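Long-range contacts in alpha-/beta-galactoside alpha-2,3-sialyltransferase (Photobacterium phosphoreum, PDB 2ZWI), which probably transfers sialic acid from a CMP-activated donor onto galactosides in alpha-2,3 linkage, and binds CMP and a zinc ion: residues N82-V87 with G113-V118; Y121-L126 with L182-L187; T168-L173 with R189-N194; M172-I177 with I356-V361. All coordinates share one frame; numbering follows the deposited sequence. Where two conformers were deposited one is given.

Overall arrangement
The chain illustrates how a GT-B glycosyltransferase locks its elements together through closures short and long along the chain. Contact 1 comes first, closing the loop that holds most of helix 86-98 and strand 104-110 by bringing the turn after strand 74-82 onto the start of helix 114-125. The far end of that helix enters contact 2, which follows in series and joins it to the start of helix 185-191. Contact 3 opens inside the span of contact 2 and closes beyond it, so the two cross, sharing helix 185-191. Contact 4, sharing M172 and L173 with contact 3, also crosses contact 2; its long closure reaches helix 350-357, between strands 334-340 and 366-368 of the second sheet.

Contact 1: N82-V87 with G113-V118; sequences NTLWAV and GSAEYV
The carboxylate of E116 points at the turn around L84, and this side chain takes the largest share of the contact, with L84 next. Its chain starts beside the backbone N and bends sharply at chi2 (87°), which swings OE1 across the gap to L84 N (3.0 Å). That bond is weak, with an N-H...O angle of 131°, and OE1 also accepts from the backbone N of D112. It lies against the side-chain stems of the turn as well, 3.5 Å from T83 CB. OE2 is turned back toward its own helix start, where G113 N makes a weak, long bond to it. Beside this polar pair, L84 CD2 reaches the methyl CB of A115 at 3.8 Å. The turn from T83 to A86 is type I, closed by A86 N to T83 O; in an overlapping Asx motif W85 N donates to N82 OD1 (3.1 Å) from well above the carbonyl plane, while N82 ND2 is held by D10 and D112. Both segments lie at the C-terminal edge of the first parallel sheet, as ligand-facing loops of Rossmann-type folds do. T83 and A86 rest on F109 of strand 104-110 and on I159 of helix 156-159, while S114 and V118 turn to helix 350-357.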
loop_
_atom_site.group_PDB
_atom_site.type_symbol
_atom_site.label_atom_id
_atom_site.label_comp_id
_atom_site.label_asym_id
_atom_site.label_seq_id
_atom_site.Cartn_x
_atom_site.Cartn_y
_atom_site.Cartn_z
ATOM N N ASN A 82 0.480 3.196 8.950
ATOM C CA ASN A 82 -0.400 2.556 7.988
ATOM C C ASN A 82 -1.814 3.062 8.290
ATOM O O ASN A 82 -2.298 2.899 9.405
ATOM C CB ASN A 82 -0.269 1.034 8.195
ATOM C CG ASN A 82 -1.244 0.222 7.369
ATOM O OD1 ASN A 82 -2.432 0.516 7.324
ATOM N ND2 ASN A 82 -0.738 -0.831 6.725
ATOM N N THR A 83 -2.459 3.696 7.311
ATOM C CA THR A 83 -3.774 4.317 7.502
ATOM C C THR A 83 -4.835 3.335 8.049
ATOM O O THR A 83 -5.467 3.624 9.054
ATOM C CB THR A 83 -4.259 5.012 6.211
ATOM O OG1 THR A 83 -3.204 5.842 5.701
ATOM C CG2 THR A 83 -5.475 5.877 6.488
ATOM N N LEU A 84 -5.007 2.177 7.412
ATOM C CA LEU A 84 -5.959 1.182 7.907
ATOM C C LEU A 84 -5.665 0.827 9.376
ATOM O O LEU A 84 -6.570 0.678 10.183
ATOM C CB LEU A 84 -5.913 -0.088 7.045
ATOM C CG LEU A 84 -6.962 -1.177 7.323
ATOM C CD1 LEU A 84 -8.377 -0.646 7.063
ATOM C CD2 LEU A 84 -6.664 -2.392 6.467
ATOM N N TRP A 85 -4.380 0.704 9.693
ATOM C CA TRP A 85 -3.915 0.341 11.020
ATOM C C TRP A 85 -3.502 1.567 11.832
ATOM O O TRP A 85 -2.536 1.533 12.595
ATOM C CB TRP A 85 -2.764 -0.661 10.889
ATOM C CG TRP A 85 -3.230 -1.962 10.318
ATOM C CD1 TRP A 85 -2.946 -2.474 9.081
ATOM C CD2 TRP A 85 -4.107 -2.900 10.950
ATOM N NE1 TRP A 85 -3.574 -3.686 8.916
ATOM C CE2 TRP A 85 -4.294 -3.969 10.049
ATOM C CE3 TRP A 85 -4.743 -2.945 12.200
ATOM C CZ2 TRP A 85 -5.091 -5.072 10.356
ATOM C CZ3 TRP A 85 -5.533 -4.043 12.511
ATOM C CH2 TRP A 85 -5.701 -5.094 11.591
ATOM N N ALA A 86 -4.256 2.651 11.676
ATOM C CA ALA A 86 -4.014 3.873 12.448
ATOM C C ALA A 86 -3.994 3.587 13.956
ATOM O O ALA A 86 -3.406 4.347 14.719
ATOM C CB ALA A 86 -5.071 4.931 12.123
ATOM N N VAL A 87 -4.631 2.492 14.376
ATOM C CA VAL A 87 -4.608 2.078 15.796
ATOM C C VAL A 87 -3.178 1.998 16.363
ATOM O O VAL A 87 -2.948 2.345 17.522
ATOM C CB VAL A 87 -5.367 0.724 16.044
ATOM C CG1 VAL A 87 -4.635 -0.449 15.410
ATOM C CG2 VAL A 87 -5.590 0.484 17.549
ATOM N N GLY A 113 -3.607 -0.415 1.098
ATOM C CA GLY A 113 -3.937 -1.091 -0.151
ATOM C C GLY A 113 -5.381 -0.831 -0.538
ATOM O O GLY A 113 -5.898 0.272 -0.338
ATOM N N SER A 114 -6.042 -1.861 -1.055
ATOM C CA SER A 114 -7.413 -1.750 -1.541
ATOM C C SER A 114 -8.473 -1.483 -0.458
ATOM O O SER A 114 -9.539 -0.927 -0.756
ATOM C CB SER A 114 -7.787 -3.024 -2.314
ATOM O OG SER A 114 -7.942 -4.112 -1.426
ATOM N N ALA A 115 -8.193 -1.894 0.779
ATOM C CA ALA A 115 -9.149 -1.751 1.890
ATOM C C ALA A 115 -9.614 -0.311 2.113
ATOM O O ALA A 115 -10.816 -0.074 2.266
ATOM C CB ALA A 115 -8.589 -2.345 3.185
ATOM N N GLU A 116 -8.684 0.651 2.124
ATOM C CA GLU A 116 -9.078 2.059 2.272
ATOM C C GLU A 116 -10.047 2.490 1.170
ATOM O O GLU A 116 -10.976 3.252 1.425
ATOM C CB GLU A 116 -7.869 3.002 2.289
ATOM C CG GLU A 116 -7.101 3.036 3.600
ATOM C CD GLU A 116 -6.020 1.961 3.678
ATOM O OE1 GLU A 116 -5.006 2.172 4.393
ATOM O OE2 GLU A 116 -6.173 0.911 3.019
ATOM N N TYR A 117 -9.833 1.976 -0.042
ATOM C CA TYR A 117 -10.615 2.374 -1.223
ATOM C C TYR A 117 -11.983 1.707 -1.275
ATOM O O TYR A 117 -12.965 2.320 -1.714
ATOM C CB TYR A 117 -9.770 2.227 -2.512
ATOM C CG TYR A 117 -8.674 3.264 -2.464
ATOM C CD1 TYR A 117 -7.455 2.992 -1.835
ATOM C CD2 TYR A 117 -8.893 4.557 -2.945
ATOM C CE1 TYR A 117 -6.471 3.973 -1.724
ATOM C CE2 TYR A 117 -7.906 5.538 -2.849
ATOM C CZ TYR A 117 -6.709 5.239 -2.229
ATOM O OH TYR A 117 -5.751 6.213 -2.122
ATOM N N VAL A 118 -12.054 0.470 -0.786
ATOM C CA VAL A 118 -13.344 -0.201 -0.548
ATOM C C VAL A 118 -14.160 0.573 0.505
ATOM O O VAL A 118 -15.353 0.845 0.316
ATOM C CB VAL A 118 -13.146 -1.700 -0.174
ATOM C CG1 VAL A 118 -14.453 -2.337 0.312
ATOM C CG2 VAL A 118 -12.620 -2.478 -1.390
#

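Contact 2: Y121-L126 with L182-L187; sequences YDFSRL and LPLTSL
Here L182, P183 and L184 pack onto the last turn of helix 114-125, an apolar meeting between the end of one helix and the approach to the next, far from the CMP and zinc sites. The largest part falls to L182, whose side chain crosses that of Y121 at about a right angle, CD2 lying 3.7 Å from Y121 CD1. The same CD2 touches R125 NH2 at 3.5 Å, and P183 CD lies as near to R125 NH2. L184 sends CD2 to the edge of the F123 ring, in its plane, 3.8 Å from F123 CD2, and also against S124 CB. L184 is the N-cap residue of helix 185-191, the connecting helix of a beta-alpha-beta unit in the first Rossmann-type domain of this GT-B fold. Polar bonds inside the helix end shape the surface that is met. With chi1 at 83°, S124 OG turns back along the helix and donates to Y121 O (2.7 Å). R125 NE and NH2 both donate to that hydroxyl, nearly in the guanidinium plane, and NE lies over one face of the Y121 ring, 3.7 Å above it toward its rim. Helix 350-357 covers Y121 through Q353 and V354; F123 touches I156 and E157 of helix 156-159.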
loop_
_atom_site.group_PDB
_atom_site.type_symbol
_atom_site.label_atom_id
_atom_site.label_comp_id
_atom_site.label_asym_id
_atom_site.label_seq_id
_atom_site.Cartn_x
_atom_site.Cartn_y
_atom_site.Cartn_z
ATOM N N TYR A 121 -15.396 3.947 -0.989
ATOM C CA TYR A 121 -16.559 3.724 -1.836
ATOM C C TYR A 121 -17.825 3.557 -0.994
ATOM O O TYR A 121 -18.841 4.201 -1.251
ATOM C CB TYR A 121 -16.377 2.514 -2.754
ATOM C CG TYR A 121 -17.560 2.337 -3.676
ATOM C CD1 TYR A 121 -17.637 3.055 -4.867
ATOM C CD2 TYR A 121 -18.616 1.495 -3.341
ATOM C CE1 TYR A 121 -18.723 2.934 -5.709
ATOM C CE2 TYR A 121 -19.728 1.354 -4.201
ATOM C CZ TYR A 121 -19.760 2.082 -5.380
ATOM O OH TYR A 121 -20.829 1.978 -6.246
ATOM N N ASP A 122 -17.744 2.698 0.017
ATOM C CA ASP A 122 -18.872 2.429 0.900
ATOM C C ASP A 122 -19.345 3.713 1.587
ATOM O O ASP A 122 -20.536 4.019 1.601
ATOM C CB ASP A 122 -18.510 1.348 1.923
ATOM C CG ASP A 122 -18.492 -0.067 1.319
ATOM O OD1 ASP A 122 -19.180 -0.310 0.310
ATOM O OD2 ASP A 122 -17.795 -0.946 1.876
ATOM N N PHE A 123 -18.397 4.473 2.118
ATOM C CA PHE A 123 -18.675 5.744 2.771
ATOM C C PHE A 123 -19.354 6.733 1.819
ATOM O O PHE A 123 -20.245 7.476 2.235
ATOM C CB PHE A 123 -17.377 6.321 3.340
ATOM C CG PHE A 123 -17.559 7.578 4.142
ATOM C CD1 PHE A 123 -17.803 7.516 5.516
ATOM C CD2 PHE A 123 -17.450 8.829 3.530
ATOM C CE1 PHE A 123 -17.971 8.694 6.263
ATOM C CE2 PHE A 123 -17.606 9.998 4.268
ATOM C CZ PHE A 123 -17.875 9.931 5.636
ATOM N N SER A 124 -18.931 6.737 0.551
ATOM C CA SER A 124 -19.498 7.622 -0.474
ATOM C C SER A 124 -20.952 7.291 -0.815
ATOM O O SER A 124 -21.652 8.131 -1.372
ATOM C CB SER A 124 -18.663 7.599 -1.764
ATOM O OG SER A 124 -19.001 6.496 -2.579
ATOM N N ARG A 125 -21.388 6.070 -0.506
ATOM C CA ARG A 125 -22.794 5.659 -0.735
ATOM C C ARG A 125 -23.738 6.251 0.307
ATOM O O ARG A 125 -24.958 6.324 0.080
ATOM C CB ARG A 125 -22.952 4.125 -0.716
ATOM C CG ARG A 125 -22.124 3.322 -1.744
ATOM C CD ARG A 125 -22.447 3.675 -3.179
ATOM N NE ARG A 125 -21.629 4.801 -3.613
ATOM C CZ ARG A 125 -21.659 5.349 -4.824
ATOM N NH1 ARG A 125 -22.482 4.882 -5.764
ATOM N NH2 ARG A 125 -20.860 6.373 -5.093
ATOM N N LEU A 126 -23.180 6.655 1.452
ATOM C CA LEU A 126 -23.967 7.235 2.544
ATOM C C LEU A 126 -24.575 8.561 2.113
ATOM O O LEU A 126 -23.962 9.295 1.344
ATOM C CB LEU A 126 -23.093 7.447 3.784
ATOM C CG LEU A 126 -22.876 6.308 4.783
ATOM C CD1 LEU A 126 -22.042 5.178 4.220
ATOM C CD2 LEU A 126 -22.210 6.865 6.011
ATOM N N LEU A 182 -17.566 9.713 -7.231
ATOM C CA LEU A 182 -17.971 9.376 -5.859
ATOM C C LEU A 182 -18.246 10.655 -5.058
ATOM O O LEU A 182 -17.411 11.560 -5.066
ATOM C CB LEU A 182 -16.890 8.538 -5.165
ATOM C CG LEU A 182 -16.437 7.219 -5.804
ATOM C CD1 LEU A 182 -15.696 6.413 -4.754
ATOM C CD2 LEU A 182 -17.604 6.417 -6.357
ATOM N N PRO A 183 -19.424 10.746 -4.396
ATOM C CA PRO A 183 -19.726 11.898 -3.527
ATOM C C PRO A 183 -18.910 11.863 -2.237
ATOM O O PRO A 183 -19.320 11.253 -1.248
ATOM C CB PRO A 183 -21.227 11.741 -3.215
ATOM C CG PRO A 183 -21.730 10.666 -4.157
ATOM C CD PRO A 183 -20.550 9.792 -4.443
ATOM N N LEU A 184 -17.749 12.505 -2.259
ATOM C CA LEU A 184 -16.870 12.510 -1.097
ATOM C C LEU A 184 -16.486 13.923 -0.642
ATOM O O LEU A 184 -15.501 14.107 0.087
ATOM C CB LEU A 184 -15.630 11.659 -1.370
ATOM C CG LEU A 184 -15.799 10.133 -1.391
ATOM C CD1 LEU A 184 -14.533 9.456 -1.932
ATOM C CD2 LEU A 184 -16.153 9.584 -0.004
ATOM N N THR A 185 -17.284 14.905 -1.053
ATOM C CA THR A 185 -17.069 16.313 -0.699
ATOM C C THR A 185 -16.878 16.490 0.806
ATOM O O THR A 185 -15.967 17.194 1.240
ATOM C CB THR A 185 -18.241 17.216 -1.217
ATOM O OG1 THR A 185 -18.320 17.110 -2.639
ATOM C CG2 THR A 185 -18.009 18.686 -0.867
ATOM N N SER A 186 -17.724 15.828 1.597
ATOM C CA SER A 186 -17.661 15.915 3.061
ATOM C C SER A 186 -16.278 15.590 3.636
ATOM O O SER A 186 -15.781 16.304 4.507
ATOM C CB SER A 186 -18.709 15.006 3.685
ATOM O OG SER A 186 -20.005 15.433 3.301
ATOM N N LEU A 187 -15.668 14.516 3.140
ATOM C CA LEU A 187 -14.336 14.084 3.592
ATOM C C LEU A 187 -13.219 14.935 2.995
ATOM O O LEU A 187 -12.233 15.242 3.681
ATOM C CB LEU A 187 -14.103 12.603 3.269
ATOM C CG LEU A 187 -12.799 11.952 3.756
ATOM C CD1 LEU A 187 -12.599 12.102 5.268
ATOM C CD2 LEU A 187 -12.788 10.483 3.358
#

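Contact 3: T168-L173 with R189-N194; sequences TTYHML and RVISNN
Y170 and N194 are joined by a backbone bond of nearly ideal form: Y170 N donates to N194 O at 2.7 Å, with an angle of 172° at the hydrogen. The same oxygen has a second, softer neighbour in the backbone, since T169 CA lies 3.3 Å from N194 O in a CA-H...O contact.

Water supplies the next kind of link. N194 OD1 accepts from two ordered waters, one of which also donates to T168 O (2.7 Å) while the other accepts from T168 N. The asparagine side chain, set beside its backbone N (chi1 -49°), therefore reaches both backbone polar groups of T168 indirectly, and its CB lies 3.4 Å from T168 O.

Apolar packing is confined to Y170 and I191, whose side chains cross at about a right angle. I191 CG2 comes 3.8 Å from Y170 CE2. At the ring's far end Y170 OH is engaged by I159 O and F162 N.

The contact belongs to a beta-alpha-beta crossover in which helix 185-191 leads from strand 168-172 to strand 195-197, the last strand of the first parallel sheet. A type I turn from I191 to N194 delivers the chain to that strand, and the backbone pairing continues from Y170 to K196. On the other flank, T169 and H171 bond to strand 104-110, and M172 reaches Y117 of helix 114-125.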
loop_
_atom_site.group_PDB
_atom_site.type_symbol
_atom_site.label_atom_id
_atom_site.label_comp_id
_atom_site.label_asym_id
_atom_site.label_seq_id
_atom_site.Cartn_x
_atom_site.Cartn_y
_atom_site.Cartn_z
ATOM N N THR A 168 -0.822 16.526 9.970
ATOM C CA THR A 168 -0.963 15.193 9.374
ATOM C C THR A 168 -0.885 15.278 7.854
ATOM O O THR A 168 -1.505 16.154 7.230
ATOM C CB THR A 168 -2.320 14.545 9.741
ATOM O OG1 THR A 168 -2.438 14.439 11.156
ATOM C CG2 THR A 168 -2.456 13.167 9.155
ATOM N N THR A 169 -0.127 14.366 7.267
ATOM C CA THR A 169 -0.179 14.141 5.819
ATOM C C THR A 169 -0.677 12.721 5.515
ATOM O O THR A 169 -0.242 11.756 6.140
ATOM C CB THR A 169 1.173 14.423 5.142
ATOM O OG1 THR A 169 1.497 15.818 5.289
ATOM C CG2 THR A 169 1.133 14.085 3.652
ATOM N N TYR A 170 -1.625 12.623 4.580
ATOM C CA TYR A 170 -2.111 11.325 4.085
ATOM C C TYR A 170 -1.494 11.056 2.728
ATOM O O TYR A 170 -1.809 11.728 1.734
ATOM C CB TYR A 170 -3.635 11.293 3.993
ATOM C CG TYR A 170 -4.280 11.223 5.353
ATOM C CD1 TYR A 170 -4.328 10.010 6.046
ATOM C CD2 TYR A 170 -4.800 12.354 5.959
ATOM C CE1 TYR A 170 -4.876 9.927 7.289
ATOM C CE2 TYR A 170 -5.379 12.282 7.235
ATOM C CZ TYR A 170 -5.401 11.056 7.888
ATOM O OH TYR A 170 -5.955 10.925 9.132
ATOM N N HIS A 171 -0.593 10.086 2.696
ATOM C CA HIS A 171 0.007 9.662 1.444
ATOM C C HIS A 171 -0.917 8.610 0.836
ATOM O O HIS A 171 -1.091 7.525 1.402
ATOM C CB HIS A 171 1.388 9.106 1.707
ATOM C CG HIS A 171 2.295 10.058 2.428
ATOM N ND1 HIS A 171 3.347 10.692 1.808
ATOM C CD2 HIS A 171 2.309 10.480 3.714
ATOM C CE1 HIS A 171 3.981 11.458 2.678
ATOM N NE2 HIS A 171 3.372 11.345 3.845
ATOM N N MET A 172 -1.540 8.941 -0.291
ATOM C CA MET A 172 -2.594 8.084 -0.828
ATOM C C MET A 172 -2.233 7.397 -2.138
ATOM O O MET A 172 -1.647 7.997 -3.041
ATOM C CB MET A 172 -3.887 8.881 -1.023
ATOM C CG MET A 172 -4.467 9.506 0.257
ATOM S SD MET A 172 -6.052 10.308 -0.084
ATOM C CE MET A 172 -7.092 8.854 -0.325
ATOM N N LEU A 173 -2.632 6.137 -2.245
ATOM C CA LEU A 173 -2.517 5.391 -3.486
ATOM C C LEU A 173 -3.087 6.167 -4.650
ATOM O O LEU A 173 -2.469 6.254 -5.705
ATOM C CB LEU A 173 -3.261 4.065 -3.355
ATOM C CG LEU A 173 -2.522 2.733 -3.368
ATOM C CD1 LEU A 173 -0.996 2.834 -3.338
ATOM C CD2 LEU A 173 -3.079 1.802 -2.301
ATOM N N ARG A 189 -13.236 18.062 2.318
ATOM C CA ARG A 189 -13.124 19.290 3.104
ATOM C C ARG A 189 -12.237 19.129 4.322
ATOM O O ARG A 189 -11.563 20.067 4.711
ATOM C CB ARG A 189 -14.494 19.785 3.555
ATOM C CG ARG A 189 -15.109 20.828 2.635
ATOM C CD ARG A 189 -16.262 21.552 3.334
ATOM N NE ARG A 189 -17.132 20.595 4.001
ATOM C CZ ARG A 189 -18.219 20.061 3.451
ATOM N NH1 ARG A 189 -18.599 20.414 2.225
ATOM N NH2 ARG A 189 -18.938 19.194 4.147
ATOM N N VAL A 190 -12.269 17.954 4.940
ATOM C CA VAL A 190 -11.434 17.667 6.096
ATOM C C VAL A 190 -9.940 17.615 5.714
ATOM O O VAL A 190 -9.094 18.217 6.397
ATOM C CB VAL A 190 -11.877 16.367 6.800
ATOM C CG1 VAL A 190 -11.037 16.107 8.037
ATOM C CG2 VAL A 190 -13.377 16.437 7.154
ATOM N N ILE A 191 -9.624 16.945 4.608
ATOM C CA ILE A 191 -8.224 16.641 4.287
ATOM C C ILE A 191 -7.612 17.265 3.012
ATOM O O ILE A 191 -6.497 16.912 2.642
ATOM C CB ILE A 191 -7.981 15.098 4.289
ATOM C CG1 ILE A 191 -8.980 14.390 3.364
ATOM C CG2 ILE A 191 -8.054 14.559 5.718
ATOM C CD1 ILE A 191 -8.836 12.848 3.330
ATOM N N SER A 192 -8.304 18.199 2.359
ATOM C CA SER A 192 -7.854 18.681 1.035
ATOM C C SER A 192 -6.424 19.245 1.030
ATOM O O SER A 192 -5.684 19.061 0.050
ATOM C CB SER A 192 -8.855 19.678 0.409
ATOM O OG SER A 192 -8.971 20.874 1.163
ATOM N N ASN A 193 -6.036 19.898 2.126
ATOM C CA ASN A 193 -4.672 20.431 2.256
ATOM C C ASN A 193 -3.661 19.438 2.844
ATOM O O ASN A 193 -2.470 19.751 2.973
ATOM C CB ASN A 193 -4.678 21.709 3.096
ATOM C CG ASN A 193 -5.367 22.853 2.399
ATOM O OD1 ASN A 193 -5.249 23.023 1.179
ATOM N ND2 ASN A 193 -6.081 23.656 3.169
ATOM N N ASN A 194 -4.150 18.249 3.191
ATOM C CA ASN A 194 -3.366 17.244 3.902
ATOM C C ASN A 194 -3.027 15.998 3.066
ATOM O O ASN A 194 -2.488 15.037 3.591
ATOM C CB ASN A 194 -4.130 16.811 5.161
ATOM C CG ASN A 194 -4.624 17.999 5.988
ATOM O OD1 ASN A 194 -3.841 18.869 6.382
ATOM N ND2 ASN A 194 -5.926 18.037 6.248
HETATM O O HOH W 1 -0.771 18.627 6.325
HETATM O O HOH W 2 -1.869 19.346 8.895
#

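Contact 4: M172-I177 with I356-V361; sequences MLRADI and IELNIV
NH1 and NH2 of R174 both donate to the carbonyl oxygen of L358, NH1 at 2.9 Å and NH2 at 2.8 Å from L358 O. Neither bond is straight, as expected when one acceptor is shared by two donors; the oxygen also lies about 20° out of the guanidinium plane. L358 CD2 lies over one face of the guanidinium, 3.7 Å above its plane and toward its rim, and I360 CG1 touches R174 NH1 from 3.6 Å. I177 adds an apolar neighbour, its CD1 lying 3.8 Å from L358 CD2. One shell out, D176 fixes the guanidinium from its other edge: R174 NE bonds to D176 OD1 (2.8 Å) and NH2 to D176 OD2 (2.7 Å), a two-pronged salt bridge, both oxygens met on their syn sides. Bends at chi2 and chi3 fold the arginine back toward this carboxylate, two residues on in the chain. Further out, R174 N is hydrogen-bonded to Y117 OH, while a Schellman motif at N359 ends helix 350-357 just where the L358 carbonyl is presented. Because NH2 serves both D176 and L358, the aspartate orients the group that binds the L358 carbonyl, and the positive charge probably suits the partly negative C-terminal end of that helix's dipole.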
loop_
_atom_site.group_PDB
_atom_site.type_symbol
_atom_site.label_atom_id
_atom_site.label_comp_id
_atom_site.label_asym_id
_atom_site.label_seq_id
_atom_site.Cartn_x
_atom_site.Cartn_y
_atom_site.Cartn_z
ATOM N N MET A 172 -1.540 8.941 -0.291
ATOM C CA MET A 172 -2.594 8.084 -0.828
ATOM C C MET A 172 -2.233 7.397 -2.138
ATOM O O MET A 172 -1.647 7.997 -3.041
ATOM C CB MET A 172 -3.887 8.881 -1.023
ATOM C CG MET A 172 -4.467 9.506 0.257
ATOM S SD MET A 172 -6.052 10.308 -0.084
ATOM C CE MET A 172 -7.092 8.854 -0.325
ATOM N N LEU A 173 -2.632 6.137 -2.245
ATOM C CA LEU A 173 -2.517 5.391 -3.486
ATOM C C LEU A 173 -3.087 6.167 -4.650
ATOM O O LEU A 173 -2.469 6.254 -5.705
ATOM C CB LEU A 173 -3.261 4.065 -3.355
ATOM C CG LEU A 173 -2.522 2.733 -3.368
ATOM C CD1 LEU A 173 -0.996 2.834 -3.338
ATOM C CD2 LEU A 173 -3.079 1.802 -2.301
ATOM N N ARG A 174 -4.274 6.733 -4.449
ATOM C CA ARG A 174 -4.934 7.495 -5.495
ATOM C C ARG A 174 -5.600 8.704 -4.854
ATOM O O ARG A 174 -6.779 8.661 -4.505
ATOM C CB ARG A 174 -5.970 6.623 -6.246
ATOM C CG ARG A 174 -5.386 5.526 -7.152
ATOM C CD ARG A 174 -4.639 6.113 -8.385
ATOM N NE ARG A 174 -5.515 6.915 -9.241
ATOM C CZ ARG A 174 -6.180 6.448 -10.292
ATOM N NH1 ARG A 174 -6.056 5.186 -10.655
ATOM N NH2 ARG A 174 -6.959 7.257 -10.990
ATOM N N ALA A 175 -4.821 9.773 -4.683
ATOM C CA ALA A 175 -5.320 11.034 -4.150
ATOM C C ALA A 175 -6.485 11.604 -4.986
ATOM O O ALA A 175 -7.311 12.354 -4.471
ATOM C CB ALA A 175 -4.179 12.048 -4.058
ATOM N N ASP A 176 -6.541 11.232 -6.262
ATOM C CA ASP A 176 -7.591 11.695 -7.182
ATOM C C ASP A 176 -8.937 10.969 -7.013
ATOM O O ASP A 176 -9.868 11.191 -7.802
ATOM C CB ASP A 176 -7.111 11.597 -8.640
ATOM C CG ASP A 176 -6.727 10.177 -9.038
ATOM O OD1 ASP A 176 -6.289 9.395 -8.154
ATOM O OD2 ASP A 176 -6.862 9.832 -10.236
ATOM N N ILE A 177 -9.038 10.113 -5.995
ATOM C CA ILE A 177 -10.326 9.533 -5.599
ATOM C C ILE A 177 -11.367 10.643 -5.333
ATOM O O ILE A 177 -12.551 10.471 -5.618
ATOM C CB ILE A 177 -10.194 8.564 -4.373
ATOM C CG1 ILE A 177 -11.496 7.768 -4.132
ATOM C CG2 ILE A 177 -9.756 9.319 -3.103
ATOM C CD1 ILE A 177 -11.886 6.800 -5.261
ATOM N N ILE A 356 -13.287 0.771 -11.220
ATOM C CA ILE A 356 -13.827 1.404 -12.434
ATOM C C ILE A 356 -13.749 2.933 -12.348
ATOM O O ILE A 356 -13.247 3.586 -13.274
ATOM C CB ILE A 356 -15.263 0.916 -12.755
ATOM C CG1 ILE A 356 -15.220 -0.520 -13.291
ATOM C CG2 ILE A 356 -15.958 1.850 -13.750
ATOM C CD1 ILE A 356 -16.587 -1.245 -13.239
ATOM N N GLU A 357 -14.219 3.495 -11.234
ATOM C CA GLU A 357 -14.221 4.959 -11.036
ATOM C C GLU A 357 -12.837 5.601 -11.138
ATOM O O GLU A 357 -12.702 6.726 -11.640
ATOM C CB GLU A 357 -14.877 5.341 -9.703
ATOM C CG GLU A 357 -16.368 5.028 -9.629
ATOM C CD GLU A 357 -17.168 5.709 -10.735
ATOM O OE1 GLU A 357 -17.883 5.009 -11.487
ATOM O OE2 GLU A 357 -17.057 6.946 -10.859
ATOM N N LEU A 358 -11.816 4.877 -10.681
ATOM C CA LEU A 358 -10.424 5.340 -10.735
ATOM C C LEU A 358 -9.727 5.062 -12.063
ATOM O O LEU A 358 -8.535 5.340 -12.219
ATOM C CB LEU A 358 -9.622 4.697 -9.600
ATOM C CG LEU A 358 -9.922 5.255 -8.207
ATOM C CD1 LEU A 358 -9.364 4.325 -7.161
ATOM C CD2 LEU A 358 -9.315 6.638 -8.065
ATOM N N ASN A 359 -10.477 4.505 -13.008
ATOM C CA ASN A 359 -9.957 4.122 -14.321
ATOM C C ASN A 359 -8.763 3.170 -14.233
ATOM O O ASN A 359 -7.854 3.219 -15.053
ATOM C CB ASN A 359 -9.632 5.370 -15.162
ATOM C CG ASN A 359 -10.816 6.298 -15.286
ATOM O OD1 ASN A 359 -11.736 6.047 -16.064
ATOM N ND2 ASN A 359 -10.810 7.378 -14.510
ATOM N N ILE A 360 -8.777 2.318 -13.211
ATOM C CA ILE A 360 -7.789 1.256 -13.058
ATOM C C ILE A 360 -8.081 0.164 -14.098
ATOM O O ILE A 360 -7.175 -0.495 -14.608
ATOM C CB ILE A 360 -7.805 0.692 -11.605
ATOM C CG1 ILE A 360 -7.196 1.727 -10.637
ATOM C CG2 ILE A 360 -7.050 -0.639 -11.520
ATOM C CD1 ILE A 360 -7.459 1.450 -9.165
ATOM N N VAL A 361 -9.366 -0.001 -14.402
ATOM C CA VAL A 361 -9.837 -1.019 -15.324
ATOM C C VAL A 361 -11.060 -0.488 -16.063
ATOM O O VAL A 361 -11.924 0.168 -15.468
ATOM C CB VAL A 361 -10.168 -2.349 -14.566
ATOM C CG1 VAL A 361 -11.282 -2.142 -13.521
ATOM C CG2 VAL A 361 -10.488 -3.507 -15.536
#